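Local coordinates for protein lysozyme, putative (Bacillus anthracis, PDB 2WAG) that probably cleaves the glycan backbone of bacterial cell-wall peptidoglycan as a family GH25 lysozyme, by a retaining, neighbouring-group mechanism, at residues P117-V122 with K155-Q160; E148-Y153 with S173-R178. All blocks are in the same frame, centred on the assembly; numbering follows the deposited sequence. Where two conformers were deposited one is given.

Interaction 1. Residues P117-V122 with K155-Q160; sequences PKREDV and KDAYPQ
Arg119 reaches from the first turn of helix 119-137 to the backbone of Lys155, and the polar part of the contact rests on this one side chain. Its chain is extended from CG to NE, with CG anti to the backbone N (chi1 -177°), and so carries the guanidinium across the gap. Arg119 NH2 donates to Lys155 O at 2.7 Å, almost head-on to the carbonyl, with the oxygen lying close to the guanidinium plane. Arg119 NH1 adds a weak, more bent bond to the same Lys155 O at 3.1 Å, so a single carbonyl is held at the edge of the guanidinium by two N-H groups. Asp156 O also lies near that plane, 3.5 Å from Arg119 NH2.

The setting is a beta/alpha barrel of the TIM-barrel clan: one segment opens the long helix 119-137, with Lys118 at its N-cap, and the other is the loop leading from helix 147-154 into strand 162-166. The Arg119 bonds thus tie the start of one helix to the loop that follows the next.

Apolar and van der Waals contact completes the interface. Ala157 CB packs obliquely against the guanidinium, 3.3 Å from Arg119 NH2. Farther along the loop, the buried ring of Tyr158 points its hydroxyl at the helix, where Tyr158 OH stands 3.8 Å from Val122 O. The same ring also packs on Thr123, Leu126, Ser127 and Ile130 of helix 119-137, while Val122 touches Phe78 and Tyr153.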
loop_
_atom_site.group_PDB
_atom_site.type_symbol
_atom_site.label_atom_id
_atom_site.label_comp_id
_atom_site.label_asym_id
_atom_site.label_seq_id
_atom_site.Cartn_x
_atom_site.Cartn_y
_atom_site.Cartn_z
ATOM N N PRO A 117 -14.489 15.390 -0.268
ATOM C CA PRO A 117 -15.759 15.737 -0.890
ATOM C C PRO A 117 -16.929 15.517 0.051
ATOM O O PRO A 117 -16.877 14.676 0.962
ATOM C CB PRO A 117 -15.831 14.758 -2.059
ATOM C CG PRO A 117 -14.402 14.559 -2.437
ATOM C CD PRO A 117 -13.674 14.503 -1.123
ATOM N N LYS A 118 -17.998 16.281 -0.167
ATOM C CA LYS A 118 -19.178 16.134 0.653
ATOM C C LYS A 118 -19.950 14.887 0.264
ATOM O O LYS A 118 -20.037 14.567 -0.895
ATOM C CB LYS A 118 -20.096 17.324 0.443
ATOM C CG LYS A 118 -19.446 18.613 0.840
ATOM C CD LYS A 118 -19.191 18.606 2.326
ATOM N N ARG A 119 -20.495 14.196 1.243
ATOM C CA ARG A 119 -21.244 12.978 0.967
ATOM C C ARG A 119 -22.346 13.191 -0.068
ATOM O O ARG A 119 -22.521 12.365 -0.946
ATOM C CB ARG A 119 -21.829 12.424 2.261
ATOM C CG ARG A 119 -22.580 11.114 2.090
ATOM C CD ARG A 119 -23.033 10.609 3.455
ATOM N NE ARG A 119 -23.962 9.490 3.367
ATOM C CZ ARG A 119 -23.683 8.220 3.678
ATOM N NH1 ARG A 119 -22.481 7.845 4.123
ATOM N NH2 ARG A 119 -24.644 7.332 3.569
ATOM N N GLU A 120 -23.078 14.302 0.023
ATOM C CA GLU A 120 -24.157 14.589 -0.938
ATOM C C GLU A 120 -23.666 14.564 -2.365
ATOM O O GLU A 120 -24.349 14.080 -3.270
ATOM C CB GLU A 120 -24.743 16.001 -0.672
ATOM C CG GLU A 120 -25.720 16.544 -1.766
ATOM C CD GLU A 120 -25.962 18.074 -1.727
ATOM O OE1 GLU A 120 -26.857 18.575 -2.463
ATOM O OE2 GLU A 120 -25.252 18.788 -0.988
ATOM N N ASP A 121 -22.490 15.131 -2.583
ATOM C CA ASP A 121 -21.979 15.213 -3.929
ATOM C C ASP A 121 -21.540 13.859 -4.454
ATOM O O ASP A 121 -21.668 13.583 -5.632
ATOM C CB ASP A 121 -20.835 16.223 -4.006
ATOM C CG ASP A 121 -21.292 17.636 -3.733
ATOM O OD1 ASP A 121 -22.428 17.977 -4.104
ATOM O OD2 ASP A 121 -20.521 18.403 -3.139
ATOM N N VAL A 122 -21.030 13.012 -3.568
ATOM C CA VAL A 122 -20.691 11.663 -3.975
ATOM C C VAL A 122 -21.974 10.864 -4.258
ATOM O O VAL A 122 -22.058 10.191 -5.268
ATOM C CB VAL A 122 -19.811 10.992 -2.911
ATOM C CG1 VAL A 122 -19.500 9.564 -3.293
ATOM C CG2 VAL A 122 -18.516 11.812 -2.728
ATOM N N LYS A 155 -21.350 3.777 3.892
ATOM C CA LYS A 155 -22.064 3.313 5.072
ATOM C C LYS A 155 -23.492 3.868 5.093
ATOM O O LYS A 155 -23.725 5.025 4.694
ATOM C CB LYS A 155 -21.290 3.811 6.307
ATOM C CG LYS A 155 -21.835 3.396 7.642
ATOM C CD LYS A 155 -21.183 4.226 8.758
ATOM C CE LYS A 155 -21.607 3.696 10.085
ATOM N NZ LYS A 155 -20.909 4.462 11.142
ATOM N N ASP A 156 -24.443 3.056 5.555
ATOM C CA ASP A 156 -25.852 3.480 5.624
ATOM C C ASP A 156 -26.364 3.975 4.254
ATOM O O ASP A 156 -27.104 4.971 4.164
ATOM C CB ASP A 156 -26.023 4.600 6.669
ATOM C CG ASP A 156 -25.581 4.186 8.053
ATOM O OD1 ASP A 156 -25.927 3.070 8.470
ATOM O OD2 ASP A 156 -24.914 5.010 8.729
ATOM N N ALA A 157 -25.979 3.295 3.189
ATOM C CA ALA A 157 -26.320 3.728 1.845
ATOM C C ALA A 157 -26.120 2.585 0.861
ATOM O O ALA A 157 -25.695 1.492 1.226
ATOM C CB ALA A 157 -25.483 4.956 1.467
ATOM N N TYR A 158 -26.447 2.846 -0.399
ATOM C CA TYR A 158 -26.252 1.895 -1.495
ATOM C C TYR A 158 -26.690 0.466 -1.176
ATOM O O TYR A 158 -25.958 -0.490 -1.418
ATOM C CB TYR A 158 -24.795 1.906 -1.976
ATOM C CG TYR A 158 -24.349 3.309 -2.296
ATOM C CD1 TYR A 158 -24.722 3.924 -3.489
ATOM C CD2 TYR A 158 -23.614 4.051 -1.384
ATOM C CE1 TYR A 158 -24.342 5.234 -3.773
ATOM C CE2 TYR A 158 -23.221 5.370 -1.654
ATOM C CZ TYR A 158 -23.586 5.952 -2.867
ATOM O OH TYR A 158 -23.209 7.249 -3.175
ATOM N N PRO A 159 -27.935 0.293 -0.721
ATOM C CA PRO A 159 -28.412 -1.073 -0.516
ATOM C C PRO A 159 -28.555 -1.844 -1.832
ATOM O O PRO A 159 -28.590 -3.073 -1.806
ATOM C CB PRO A 159 -29.781 -0.882 0.161
ATOM C CG PRO A 159 -30.211 0.492 -0.246
ATOM C CD PRO A 159 -28.945 1.309 -0.385
ATOM N N GLN A 160 -28.576 -1.130 -2.964
ATOM C CA GLN A 160 -28.716 -1.752 -4.275
ATOM C C GLN A 160 -27.407 -2.322 -4.808
ATOM O O GLN A 160 -27.388 -2.882 -5.899
ATOM C CB GLN A 160 -29.324 -0.784 -5.318
ATOM C CG GLN A 160 -28.470 0.393 -5.790
ATOM C CD GLN A 160 -28.425 1.602 -4.844
ATOM O OE1 GLN A 160 -28.636 1.490 -3.636
ATOM N NE2 GLN A 160 -28.145 2.785 -5.408
#

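Interaction 2. Residues E148-Y153 with S173-R178; sequences EAYDLY and SLSDER
Tyr150 and Asp151, neighbours on helix 147-154, face a type I beta turn running from Leu174 to Glu177, and the backbones come nearest at Asp151 and Ser175, whose CA atoms are 6.9 Å apart. The Tyr150 side chain extends from the helix with CG anti to the backbone N (chi1 -176°), bringing the whole ring against the turn. Leu174 CD2 sits 3.8 Å from the ring centroid, almost straight above it, in a CH-pi contact; the two side chains cross at about a right angle. At the far end of the ring, Tyr150 OH donates to Asp176 OD1 at 2.7 Å, meeting the oxygen on its syn side. Ring and carboxylate planes are turned 74° apart, with Asp176 OD1 at the ring edge. The aliphatic part of Arg178 also borders the phenol, Arg178 CD lying 3.5 Å from Tyr150 OH, whereas its guanidinium is engaged by the carbonyls of Tyr158 and Cys161.

One helical position on, Ser175 OG donates to Asp151 OD1 at 2.7 Å, coming from above the carboxylate plane. A water bridges the same two residues, donating a hydrogen bond to Asp151 OD1 and accepting one from Ser175 N, which is 2.9 Å from the water.

These contacts fasten a barrel helix to the loop between strands 162-166 and 182-186, with Ile163 of strand 162-166 touching both Tyr150 and Leu174. Asp176 is shared: OD1 takes the phenol and, weakly, Arg178 N, while OD2 accepts from Asp156 N. With donors on both carboxylate oxygens, Asp176 would be expected to stay ionised, and the hydrogen bond to it fixes the direction of the buried phenol's hydroxyl.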
loop_
_atom_site.group_PDB
_atom_site.type_symbol
_atom_site.label_atom_id
_atom_site.label_comp_id
_atom_site.label_asym_id
_atom_site.label_seq_id
_atom_site.Cartn_x
_atom_site.Cartn_y
_atom_site.Cartn_z
ATOM N N GLU A 148 -11.987 4.057 5.218
ATOM C CA GLU A 148 -12.282 5.482 5.380
ATOM C C GLU A 148 -13.324 5.964 4.371
ATOM O O GLU A 148 -14.235 6.729 4.726
ATOM C CB GLU A 148 -10.987 6.306 5.306
ATOM C CG GLU A 148 -10.089 6.063 6.523
ATOM C CD GLU A 148 -8.855 6.903 6.541
ATOM O OE1 GLU A 148 -8.344 7.245 5.451
ATOM O OE2 GLU A 148 -8.382 7.213 7.662
ATOM N N ALA A 149 -13.200 5.528 3.119
ATOM C CA ALA A 149 -14.181 5.921 2.122
ATOM C C ALA A 149 -15.540 5.278 2.407
ATOM O O ALA A 149 -16.587 5.914 2.219
ATOM C CB ALA A 149 -13.674 5.599 0.711
ATOM N N TYR A 150 -15.537 4.026 2.856
ATOM C CA TYR A 150 -16.780 3.381 3.206
ATOM C C TYR A 150 -17.464 4.185 4.312
ATOM O O TYR A 150 -18.654 4.520 4.215
ATOM C CB TYR A 150 -16.526 1.941 3.672
ATOM C CG TYR A 150 -17.813 1.202 3.949
ATOM C CD1 TYR A 150 -18.467 0.527 2.921
ATOM C CD2 TYR A 150 -18.399 1.190 5.218
ATOM C CE1 TYR A 150 -19.661 -0.136 3.145
ATOM C CE2 TYR A 150 -19.590 0.514 5.458
ATOM C CZ TYR A 150 -20.229 -0.137 4.408
ATOM O OH TYR A 150 -21.405 -0.812 4.640
ATOM N N ASP A 151 -16.732 4.506 5.370
ATOM C CA ASP A 151 -17.372 5.162 6.513
ATOM C C ASP A 151 -17.928 6.538 6.157
ATOM O O ASP A 151 -18.952 6.947 6.697
ATOM C CB ASP A 151 -16.397 5.247 7.688
ATOM C CG ASP A 151 -16.142 3.892 8.327
ATOM O OD1 ASP A 151 -16.863 2.914 8.022
ATOM O OD2 ASP A 151 -15.215 3.829 9.160
ATOM N N LEU A 152 -17.275 7.222 5.224
ATOM C CA LEU A 152 -17.655 8.585 4.867
ATOM C C LEU A 152 -18.652 8.707 3.708
ATOM O O LEU A 152 -19.293 9.747 3.556
ATOM C CB LEU A 152 -16.407 9.420 4.561
ATOM C CG LEU A 152 -15.619 9.929 5.769
ATOM C CD1 LEU A 152 -14.231 10.387 5.352
ATOM C CD2 LEU A 152 -16.371 11.052 6.467
ATOM N N TYR A 153 -18.797 7.680 2.876
ATOM C CA TYR A 153 -19.643 7.768 1.735
ATOM C C TYR A 153 -20.608 6.603 1.520
ATOM O O TYR A 153 -21.575 6.776 0.896
ATOM C CB TYR A 153 -18.801 7.948 0.500
ATOM C CG TYR A 153 -17.888 9.144 0.549
ATOM C CD1 TYR A 153 -18.389 10.396 0.805
ATOM C CD2 TYR A 153 -16.551 9.029 0.362
ATOM C CE1 TYR A 153 -17.549 11.491 0.848
ATOM C CE2 TYR A 153 -15.726 10.094 0.414
ATOM C CZ TYR A 153 -16.229 11.324 0.642
ATOM O OH TYR A 153 -15.367 12.395 0.697
ATOM N N SER A 173 -14.752 -6.181 8.496
ATOM C CA SER A 173 -16.061 -5.807 9.038
ATOM C C SER A 173 -16.422 -4.390 8.659
ATOM O O SER A 173 -15.577 -3.493 8.620
ATOM C CB SER A 173 -16.114 -5.935 10.560
ATOM O OG SER A 173 -15.430 -4.848 11.158
ATOM N N LEU A 174 -17.707 -4.203 8.408
ATOM C CA LEU A 174 -18.250 -2.920 7.969
ATOM C C LEU A 174 -18.911 -2.252 9.164
ATOM O O LEU A 174 -19.573 -2.923 9.959
ATOM C CB LEU A 174 -19.262 -3.124 6.833
ATOM C CG LEU A 174 -18.679 -3.788 5.573
ATOM C CD1 LEU A 174 -19.762 -4.059 4.542
ATOM C CD2 LEU A 174 -17.554 -2.931 4.990
ATOM N N SER A 175 -18.727 -0.936 9.281
ATOM C CA SER A 175 -19.110 -0.212 10.500
ATOM C C SER A 175 -20.623 -0.140 10.738
ATOM O O SER A 175 -21.052 0.126 11.860
ATOM C CB SER A 175 -18.526 1.201 10.495
ATOM O OG SER A 175 -19.003 1.896 9.360
ATOM N N ASP A 176 -21.413 -0.328 9.688
ATOM C CA ASP A 176 -22.878 -0.394 9.814
ATOM C C ASP A 176 -23.392 -1.833 9.915
ATOM O O ASP A 176 -24.603 -2.076 9.819
ATOM C CB ASP A 176 -23.573 0.347 8.662
ATOM C CG ASP A 176 -23.152 -0.135 7.295
ATOM O OD1 ASP A 176 -22.241 -0.998 7.184
ATOM O OD2 ASP A 176 -23.749 0.360 6.312
ATOM N N GLU A 177 -22.460 -2.763 10.131
ATOM C CA GLU A 177 -22.766 -4.196 10.309
ATOM C C GLU A 177 -23.317 -4.891 9.061
ATOM O O GLU A 177 -23.829 -5.990 9.118
ATOM C CB GLU A 177 -23.659 -4.437 11.546
ATOM C CG GLU A 177 -22.973 -3.983 12.839
ATOM C CD GLU A 177 -23.740 -4.359 14.097
ATOM O OE1 GLU A 177 -24.872 -4.885 13.993
ATOM O OE2 GLU A 177 -23.197 -4.116 15.196
ATOM N N ARG A 178 -23.212 -4.230 7.911
ATOM C CA ARG A 178 -23.563 -4.874 6.650
ATOM C C ARG A 178 -22.657 -6.056 6.369
ATOM O O ARG A 178 -21.504 -6.100 6.803
ATOM C CB ARG A 178 -23.437 -3.907 5.473
ATOM C CG ARG A 178 -24.663 -3.077 5.198
ATOM C CD ARG A 178 -24.483 -2.303 3.901
ATOM N NE ARG A 178 -24.702 -3.141 2.720
ATOM C CZ ARG A 178 -24.849 -2.681 1.474
ATOM N NH1 ARG A 178 -24.769 -1.380 1.230
ATOM N NH2 ARG A 178 -25.070 -3.532 0.469
HETATM O O HOH W 1 -16.392 0.225 7.970
#

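In the fold
Interactions 1 and 2 have centres 11 Å apart; their segments alternate along the chain, and the two contacts touch directly. Helix 147-154 supplies one side of interaction 2 and runs directly into the loop of interaction 1, where Lys155 N lies 2.8 Å from Tyr150 O. A second join is made at the start of helix 119-137, with Pro117 O 2.7 Å from Tyr153 OH. The segments 155-160 and 173-178 also meet near a bound magnesium ion: its site includes Ala157, together with Ile154, and the Arg178 side chain comes within about 3 Å of the ion. Both contacts lie on the same side of the chain's centre.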